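Local coordinates for UDP-N-acetylenolpyruvoylglucosamine reductase (Listeria monocytogenes, PDB 3TX1), which probably catalyses the NADPH-dependent reduction of UDP-N-acetylenolpyruvoylglucosamine to UDP-N-acetylmuramate with FAD as cofactor, a step of peptidoglycan biosynthesis, at residues A[89-94]-A[290-295]; A[262-267]-A[276-281]; A[44-49]-A[56-61]. All coordinates share one frame; numbering follows the deposited sequence.

Interaction 1 of 3, residues A[89-94]-A[290-295]; sequences NLIIKD and TDYMNL. With FAD (flavin-adenine dinucleotide), chain B.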
# COMPACT_ATOMS: atom_id res chain seq x y z
N ASN A 89 -1.02 -0.26 3.68
CA ASN A 89 -0.10 -1.32 4.11
C ASN A 89 1.10 -0.80 4.92
O ASN A 89 2.20 -1.36 4.85
CB ASN A 89 0.43 -2.10 2.93
CG ASN A 89 1.09 -3.38 3.38
OD1 ASN A 89 0.79 -3.85 4.47
ND2 ASN A 89 1.96 -3.97 2.53
N LEU A 90 0.89 0.28 5.66
CA LEU A 90 1.91 0.77 6.57
C LEU A 90 1.35 1.58 7.73
O LEU A 90 0.16 2.09 7.68
CB LEU A 90 3.05 1.48 5.84
CG LEU A 90 2.80 2.79 5.11
CD1 LEU A 90 2.44 3.88 6.11
CD2 LEU A 90 4.07 3.18 4.36
N ILE A 91 2.21 1.52 8.74
CA ILE A 91 2.14 2.19 9.98
C ILE A 91 3.42 3.00 10.05
O ILE A 91 4.53 2.53 9.82
CB ILE A 91 2.06 1.20 11.15
CG1 ILE A 91 0.80 0.34 10.99
CG2 ILE A 91 2.06 1.94 12.49
CD1 ILE A 91 0.73 -0.80 11.98
N ILE A 92 3.15 4.25 10.32
CA ILE A 92 4.03 5.42 10.51
C ILE A 92 3.98 5.86 11.96
O ILE A 92 2.97 6.41 12.38
CB ILE A 92 3.63 6.68 9.72
CG1 ILE A 92 3.58 6.43 8.22
CG2 ILE A 92 4.63 7.80 9.98
CD1 ILE A 92 2.54 7.30 7.54
N LYS A 93 5.09 5.68 12.68
CA LYS A 93 5.19 6.05 14.10
C LYS A 93 4.85 7.50 14.33
O LYS A 93 4.97 8.29 13.43
CB LYS A 93 6.59 5.74 14.63
CG LYS A 93 6.96 4.29 14.38
CD LYS A 93 8.29 3.89 15.01
CE LYS A 93 8.48 2.38 14.87
NZ LYS A 93 9.71 1.91 15.56
N ASP A 94 4.41 7.84 15.53
CA ASP A 94 4.05 9.22 15.88
C ASP A 94 5.27 10.18 15.91
O ASP A 94 5.11 11.40 15.74
CB ASP A 94 3.21 9.24 17.17
CG ASP A 94 1.92 8.40 17.04
OD1 ASP A 94 1.17 8.54 16.05
OD2 ASP A 94 1.62 7.59 17.94
N THR A 290 1.10 4.65 18.01
CA THR A 290 1.59 4.06 19.24
C THR A 290 0.68 2.88 19.58
O THR A 290 1.18 1.76 19.82
CB THR A 290 1.63 5.04 20.41
OG1 THR A 290 2.29 6.23 19.99
CG2 THR A 290 2.41 4.45 21.57
N ASP A 291 -0.64 3.11 19.55
CA ASP A 291 -1.60 2.04 19.84
C ASP A 291 -1.36 0.85 18.95
O ASP A 291 -1.35 -0.28 19.43
CB ASP A 291 -3.04 2.47 19.64
CG ASP A 291 -3.47 3.53 20.61
OD1 ASP A 291 -3.05 3.51 21.80
OD2 ASP A 291 -4.25 4.40 20.16
N TYR A 292 -1.20 1.09 17.65
CA TYR A 292 -0.92 -0.04 16.74
C TYR A 292 0.34 -0.82 17.11
O TYR A 292 0.26 -2.05 17.26
CB TYR A 292 -0.88 0.40 15.28
CG TYR A 292 -2.24 0.35 14.59
CD1 TYR A 292 -3.19 1.37 14.77
CD2 TYR A 292 -2.57 -0.72 13.74
CE1 TYR A 292 -4.43 1.32 14.13
CE2 TYR A 292 -3.81 -0.77 13.12
CZ TYR A 292 -4.74 0.26 13.31
OH TYR A 292 -5.98 0.20 12.66
N MET A 293 1.47 -0.11 17.30
CA MET A 293 2.76 -0.72 17.62
C MET A 293 2.66 -1.48 18.92
O MET A 293 3.32 -2.50 19.11
CB MET A 293 3.89 0.32 17.79
CG MET A 293 4.34 1.16 16.58
SD MET A 293 4.43 0.30 14.96
CE MET A 293 5.37 -1.21 15.25
N ASN A 294 1.87 -0.94 19.84
CA ASN A 294 1.71 -1.56 21.12
C ASN A 294 0.87 -2.83 21.02
O ASN A 294 1.20 -3.86 21.59
CB ASN A 294 1.17 -0.55 22.14
CG ASN A 294 2.29 0.32 22.78
OD1 ASN A 294 2.06 1.47 23.15
ND2 ASN A 294 3.50 -0.24 22.90
N LEU A 295 -0.20 -2.79 20.25
CA LEU A 295 -0.99 -3.99 20.10
C LEU A 295 -0.22 -5.03 19.27
O LEU A 295 -0.20 -6.23 19.61
CB LEU A 295 -2.36 -3.66 19.53
CG LEU A 295 -3.40 -4.75 19.50
CD1 LEU A 295 -3.35 -5.53 20.81
CD2 LEU A 295 -4.77 -4.11 19.26
PA FAD B . 1.28 2.15 1.11
O1A FAD B . 1.11 3.63 1.01
O2A FAD B . 0.71 1.42 2.29
O5B FAD B . 2.84 1.81 1.15
C5B FAD B . 3.11 0.48 0.73
C4B FAD B . 4.55 0.28 0.31
O4B FAD B . 4.71 0.58 -1.07
C3B FAD B . 5.57 1.13 1.03
O3B FAD B . 6.82 0.40 0.96
C2B FAD B . 5.65 2.34 0.10
O2B FAD B . 6.81 3.19 0.17
C1B FAD B . 5.62 1.66 -1.24
N9A FAD B . 5.02 2.52 -2.23
C8A FAD B . 3.82 3.11 -2.20
N7A FAD B . 3.62 3.76 -3.38
C5A FAD B . 4.68 3.58 -4.19
C6A FAD B . 5.15 4.01 -5.54
N6A FAD B . 4.43 4.81 -6.36
N1A FAD B . 6.36 3.56 -5.94
C2A FAD B . 7.12 2.77 -5.19
N3A FAD B . 6.79 2.38 -3.96
C4A FAD B . 5.61 2.74 -3.41
N1 FAD B . -2.76 -6.53 0.02
C2 FAD B . -2.85 -7.62 -0.78
O2 FAD B . -1.87 -7.95 -1.47
N3 FAD B . -3.95 -8.37 -0.92
C4 FAD B . -5.07 -8.13 -0.24
O4 FAD B . -6.07 -8.88 -0.37
C4X FAD B . -5.05 -6.97 0.65
N5 FAD B . -6.13 -6.66 1.36
C5X FAD B . -6.16 -5.60 2.19
C6 FAD B . -7.34 -5.34 2.87
C7 FAD B . -7.42 -4.26 3.71
C7M FAD B . -8.70 -3.99 4.46
C8 FAD B . -6.23 -3.39 3.84
C8M FAD B . -6.23 -2.21 4.73
C9 FAD B . -5.07 -3.66 3.16
C9A FAD B . -4.99 -4.75 2.33
N10 FAD B . -3.81 -5.04 1.59
C10 FAD B . -3.82 -6.16 0.74
C1' FAD B . -2.61 -4.20 1.75
C2' FAD B . -2.58 -3.07 0.75
O2' FAD B . -3.88 -2.86 0.21
C3' FAD B . -1.64 -3.38 -0.40
O3' FAD B . -0.38 -3.70 0.17
C4' FAD B . -1.52 -2.16 -1.31
O4' FAD B . -1.10 -2.53 -2.63
C5' FAD B . -0.63 -1.07 -0.72
O5' FAD B . -1.01 0.14 -1.33
P FAD B . -0.64 1.57 -0.77
O1P FAD B . -0.73 2.47 -1.95
O2P FAD B . -1.55 1.75 0.39
O3P FAD B . 0.82 1.44 -0.24
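Ile91, on strand 90-92, reaches across to helix 289-307 and, in the conformer described, one of two modelled, pushes its two branches against two neighbouring helix residues. Its CD1 sits 3.7 Å from CD2 of Tyr292, approaching the ring obliquely, and the two side chains cross at about a right angle. The other branch goes to Met293: chi1 of -60° sets CG1 beside the backbone N and leaves CG2 anti to it, 3.8 Å from SD of Met293, whose chain bends at chi2 and chi3 to bring the sulfur there. Ala289 and Ile296 of the same helix also touch Ile91, making this end apolar and closely filled. The hydroxyl of Tyr292 is hydrogen-bonded to the carbonyl of Ile281.

Toward solvent the contact becomes polar and looser. Asp94, poorly ordered in the crystal, offers a single oxygen to the exposed first turn of the helix. OD2 accepts from Thr290 N at 3.0 Å, the donor standing above the carboxylate plane, and from Thr290 OG1 on its anti lone pair.

Just before the strand, Asn89 N donates to FAD O2A at 2.8 Å. Strand 90-92 pairs with strand 316-318 in a small parallel sheet against which the C-terminal helix packs, at the junction of the FAD-binding and substrate-binding domains of a MurB reductase.

Interaction 2 of 3, residues A[262-267]-A[276-281]; sequences GLQGHI and KHAGFI. With SO4 (sulfate ion), chain F.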
# COMPACT_ATOMS: atom_id res chain seq x y z
N GLY A 262 -6.19 -16.15 22.62
CA GLY A 262 -7.09 -15.36 23.40
C GLY A 262 -6.97 -13.89 23.14
O GLY A 262 -7.42 -13.09 23.95
N LEU A 263 -6.39 -13.50 22.02
CA LEU A 263 -6.23 -12.08 21.72
C LEU A 263 -7.34 -11.43 20.92
O LEU A 263 -7.30 -10.24 20.73
CB LEU A 263 -4.94 -11.83 20.95
CG LEU A 263 -3.65 -12.15 21.70
CD1 LEU A 263 -2.57 -12.42 20.64
CD2 LEU A 263 -3.31 -11.03 22.66
N GLN A 264 -8.31 -12.18 20.43
CA GLN A 264 -9.34 -11.54 19.61
C GLN A 264 -10.26 -10.66 20.45
O GLN A 264 -10.84 -11.12 21.45
CB GLN A 264 -10.14 -12.57 18.85
CG GLN A 264 -10.98 -11.90 17.79
CD GLN A 264 -11.60 -12.85 16.78
OE1 GLN A 264 -11.86 -14.03 17.08
NE2 GLN A 264 -11.86 -12.34 15.58
N GLY A 265 -10.37 -9.39 20.03
CA GLY A 265 -11.18 -8.39 20.71
C GLY A 265 -10.30 -7.53 21.58
O GLY A 265 -10.72 -6.49 22.06
N HIS A 266 -9.06 -7.93 21.77
CA HIS A 266 -8.15 -7.17 22.60
C HIS A 266 -8.08 -5.75 22.14
O HIS A 266 -8.06 -5.50 20.95
CB HIS A 266 -6.75 -7.79 22.64
CG HIS A 266 -6.09 -7.61 23.97
ND1 HIS A 266 -6.31 -8.45 25.02
CD2 HIS A 266 -5.32 -6.57 24.46
CE1 HIS A 266 -5.65 -8.01 26.09
NE2 HIS A 266 -5.05 -6.85 25.77
N ILE A 267 -8.03 -4.81 23.08
CA ILE A 267 -7.97 -3.39 22.76
C ILE A 267 -6.86 -2.71 23.52
O ILE A 267 -6.65 -2.99 24.69
CB ILE A 267 -9.28 -2.68 23.16
CG1 ILE A 267 -10.42 -3.17 22.28
CG2 ILE A 267 -9.19 -1.15 23.03
CD1 ILE A 267 -11.76 -2.72 22.78
N LYS A 276 -13.76 -9.50 13.87
CA LYS A 276 -14.22 -10.19 12.69
C LYS A 276 -13.11 -11.04 12.05
O LYS A 276 -13.38 -12.14 11.59
CB LYS A 276 -14.86 -9.21 11.71
CG LYS A 276 -15.40 -9.87 10.48
CD LYS A 276 -15.80 -8.76 9.55
CE LYS A 276 -16.81 -9.24 8.53
NZ LYS A 276 -17.40 -8.05 7.87
N HIS A 277 -11.88 -10.54 12.07
CA HIS A 277 -10.73 -11.27 11.52
C HIS A 277 -9.56 -11.02 12.45
O HIS A 277 -8.99 -9.92 12.48
CB HIS A 277 -10.39 -10.75 10.12
CG HIS A 277 -9.41 -11.60 9.37
ND1 HIS A 277 -9.72 -12.21 8.21
CD2 HIS A 277 -8.12 -11.99 9.69
CE1 HIS A 277 -8.67 -12.92 7.77
NE2 HIS A 277 -7.69 -12.81 8.68
N ALA A 278 -9.18 -12.02 13.22
CA ALA A 278 -8.17 -11.77 14.24
C ALA A 278 -6.84 -11.29 13.72
O ALA A 278 -6.06 -10.81 14.51
CB ALA A 278 -7.98 -12.96 15.14
N GLY A 279 -6.58 -11.43 12.41
CA GLY A 279 -5.29 -10.99 11.85
C GLY A 279 -5.26 -9.53 11.42
O GLY A 279 -4.27 -9.07 10.83
N PHE A 280 -6.35 -8.82 11.71
CA PHE A 280 -6.52 -7.41 11.43
C PHE A 280 -6.60 -6.60 12.71
O PHE A 280 -7.33 -6.95 13.65
CB PHE A 280 -7.86 -7.18 10.78
CG PHE A 280 -7.87 -7.34 9.30
CD1 PHE A 280 -7.68 -8.58 8.70
CD2 PHE A 280 -8.21 -6.27 8.50
CE1 PHE A 280 -7.73 -8.74 7.31
CE2 PHE A 280 -8.31 -6.44 7.11
CZ PHE A 280 -8.06 -7.67 6.51
N ILE A 281 -5.89 -5.48 12.74
CA ILE A 281 -6.03 -4.59 13.86
C ILE A 281 -6.85 -3.39 13.37
O ILE A 281 -6.37 -2.59 12.56
CB ILE A 281 -4.66 -4.17 14.38
CG1 ILE A 281 -4.02 -5.38 15.02
CG2 ILE A 281 -4.78 -3.06 15.41
CD1 ILE A 281 -2.61 -5.14 15.48
S SO4 F . -4.86 -15.50 7.88
O1 SO4 F . -5.39 -15.22 6.52
O2 SO4 F . -5.88 -16.23 8.68
O3 SO4 F . -3.61 -16.29 7.81
O4 SO4 F . -4.54 -14.21 8.55
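The side-chain amide of Gln264 lies with one face against the methyl of Ala278. In the same segment, 276-281, one face of the His277 ring is covered by Phe280, at the other end of the same turn, whose CE1 stands 3.9 Å above the plane over the ring centre. At the edge, in plane, lie Gly279 N and O1 of a sulfate ion, probably from the crystallisation liquor, with its O4 near the plane. The framework is a pair of beta turns in the C-terminal domain of MurB: type II from Leu263 to His266, type I from His277 to Phe280. The first turn follows helix 254-260, which Gly262 ends with a Schellman motif.

Between the turns, one side chain does nearly all the reaching. Gln264 has CG anti to the backbone N (chi1 -167°), and the chain runs on extended and brings CD to 4.0 Å from CB of Ala278. Its NE2 comes to 3.6 Å from Ala278 N, a proximity and not a bond; the amide nitrogen instead donates to the carbonyl of Ser274. The Ser274 hydroxyl in turn receives the backbone N-H groups of Lys276 and His277, so one serine holds both the turn and the glutamine. Ala278 is buried, its methyl also touching Ile258 and Gln259.

The side chain of His277 is about 5 Å from that of Ser244, the predicted proton donor, and Phe280 touches FAD. His277 ND1 is engaged by the carbonyl of Lys234, while NE2 makes a weak but nearly straight hydrogen bond, 3.4 Å at 177°, to sulfate O4.

Interaction 3 of 3, residues A[44-49]-A[56-61]; sequences SKYTYT and DVFVMP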
# COMPACT_ATOMS: atom_id res chain seq x y z
N SER A 44 -1.89 11.16 9.15
CA SER A 44 -3.07 10.34 9.42
C SER A 44 -4.20 10.69 8.47
O SER A 44 -5.09 9.86 8.21
CB SER A 44 -3.52 10.51 10.84
OG SER A 44 -3.97 11.83 11.01
N LYS A 45 -4.17 11.93 7.97
CA LYS A 45 -5.14 12.42 6.98
C LYS A 45 -5.09 11.63 5.67
O LYS A 45 -6.10 11.53 4.98
CB LYS A 45 -4.91 13.91 6.69
CG LYS A 45 -5.83 14.48 5.61
CD LYS A 45 -5.60 15.97 5.33
CE LYS A 45 -6.45 16.42 4.15
NZ LYS A 45 -6.32 17.88 3.86
N TYR A 46 -3.93 11.04 5.36
CA TYR A 46 -3.69 10.31 4.11
C TYR A 46 -3.50 8.81 4.29
O TYR A 46 -3.12 8.14 3.31
CB TYR A 46 -2.40 10.82 3.44
CG TYR A 46 -2.38 12.31 3.25
CD1 TYR A 46 -1.81 13.13 4.22
CD2 TYR A 46 -2.92 12.90 2.12
CE1 TYR A 46 -1.79 14.51 4.07
CE2 TYR A 46 -2.90 14.27 1.97
CZ TYR A 46 -2.34 15.08 2.94
OH TYR A 46 -2.34 16.45 2.81
N THR A 47 -3.67 8.28 5.50
CA THR A 47 -3.38 6.85 5.67
C THR A 47 -4.62 6.12 5.95
O THR A 47 -5.53 6.60 6.60
CB THR A 47 -2.45 6.48 6.82
OG1 THR A 47 -3.04 6.91 8.06
CG2 THR A 47 -1.06 7.08 6.66
N TYR A 48 -4.59 4.88 5.49
CA TYR A 48 -5.71 4.02 5.56
C TYR A 48 -6.08 3.65 7.01
O TYR A 48 -7.24 3.40 7.30
CB TYR A 48 -5.45 2.85 4.63
CG TYR A 48 -6.69 2.18 4.13
CD1 TYR A 48 -7.36 2.64 2.99
CD2 TYR A 48 -7.18 1.07 4.78
CE1 TYR A 48 -8.50 2.00 2.53
CE2 TYR A 48 -8.30 0.41 4.34
CZ TYR A 48 -8.96 0.88 3.23
OH TYR A 48 -10.09 0.17 2.88
N THR A 49 -5.11 3.66 7.92
CA THR A 49 -5.40 3.42 9.35
C THR A 49 -5.74 4.73 10.03
O THR A 49 -6.12 4.76 11.19
CB THR A 49 -4.19 2.84 10.13
OG1 THR A 49 -3.04 3.68 9.92
CG2 THR A 49 -3.86 1.45 9.69
N ASP A 56 7.92 16.00 8.08
CA ASP A 56 8.40 17.41 7.99
C ASP A 56 8.27 18.16 6.64
O ASP A 56 7.99 19.37 6.63
CB ASP A 56 9.83 17.51 8.58
CG ASP A 56 10.59 16.19 8.50
OD1 ASP A 56 10.53 15.50 7.44
OD2 ASP A 56 11.22 15.81 9.52
N VAL A 57 8.43 17.42 5.53
CA VAL A 57 8.31 17.95 4.16
C VAL A 57 7.41 17.04 3.28
O VAL A 57 7.83 15.97 2.84
CB VAL A 57 9.71 18.09 3.51
CG1 VAL A 57 9.59 18.84 2.19
CG2 VAL A 57 10.69 18.83 4.43
N PHE A 58 6.18 17.50 3.00
CA PHE A 58 5.18 16.72 2.27
C PHE A 58 4.87 17.27 0.87
O PHE A 58 4.25 18.33 0.73
CB PHE A 58 3.90 16.64 3.10
CG PHE A 58 2.91 15.64 2.60
CD1 PHE A 58 3.13 14.28 2.76
CD2 PHE A 58 1.73 16.07 1.99
CE1 PHE A 58 2.20 13.35 2.30
CE2 PHE A 58 0.79 15.14 1.52
CZ PHE A 58 1.03 13.79 1.69
N VAL A 59 5.25 16.51 -0.15
CA VAL A 59 5.14 16.96 -1.53
C VAL A 59 4.18 16.17 -2.41
O VAL A 59 4.25 14.93 -2.43
CB VAL A 59 6.52 16.87 -2.19
CG1 VAL A 59 6.48 17.55 -3.55
CG2 VAL A 59 7.56 17.51 -1.29
N MET A 60 3.35 16.90 -3.16
CA MET A 60 2.41 16.31 -4.15
C MET A 60 2.61 16.83 -5.58
O MET A 60 2.17 17.93 -5.90
CB MET A 60 0.96 16.51 -3.72
CG MET A 60 0.57 15.64 -2.55
SD MET A 60 -0.88 16.27 -1.69
CE MET A 60 -0.37 17.97 -1.32
N PRO A 61 3.30 16.04 -6.43
CA PRO A 61 3.57 16.47 -7.81
C PRO A 61 2.44 16.21 -8.77
O PRO A 61 1.84 15.15 -8.76
CB PRO A 61 4.79 15.64 -8.22
CG PRO A 61 4.89 14.54 -7.24
CD PRO A 61 4.19 14.95 -5.99
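Tyr46 and Phe58 bring two aromatic rings together from opposite directions, and nearly the whole contact is theirs. The ring centroids are 4.5 Å apart and the planes are inclined at 35°, an oblique pairing. Phe58 reaches in with its far corner: CZ stands 3.6 Å above the Tyr46 plane, over its centre, while CE2 comes to 3.4 Å from Tyr46 CZ. CB of Phe58 points toward the loop, and CG, anti to the backbone N (chi1 -168°), carries the ring on to Tyr46.

On the opposite face of Tyr46, CG of the adjacent Lys45 lies over the ring centre, 4.3 Å above the plane. Phe58 belongs to strand 54-60, an inner strand of a four-stranded mixed sheet; the segment 56-61 falls in the FAD-binding PCMH-type region. Tyr46 stands on the loop that leads from edge strand 36-42 back into this strand. Ile101 of strand 100-103 and Leu43 also pack on Phe58, and the ring of His103 meets that of Tyr46 edge-to-face.

Backbone hydrogen bonds fix the strand itself, Phe58 pairing with Lys38 on one neighbour and Val59 with Ile101 and His103 on the other. In the loop, Thr47 OG1 bonds to the carbonyl of Thr51, and Tyr48, the residue after Thr47, touches FAD.

Overall arrangement
From the N terminus, interaction 3 comes first: it closes a short loop, joining the segment after strand 36-42 to strand 54-60 within the FAD-binding domain. Interaction 1 opens later, at 89-94, and spans nearly 200 residues before helix 289-307 closes it, tying the cofactor domain to the C-terminal one. Within that span lies interaction 2, a local closure of 262-267 on 276-281 with a short pair of strands between. Interaction 1 touches both others. Tyr292 OH meets Ile281 O of interaction 2 at 2.8 Å, and Ile92 CD1 packs 3.7 Å from Thr47 CG2 of interaction 3. Interactions 2 and 3 do not touch; their nearest atoms are about 6 Å apart.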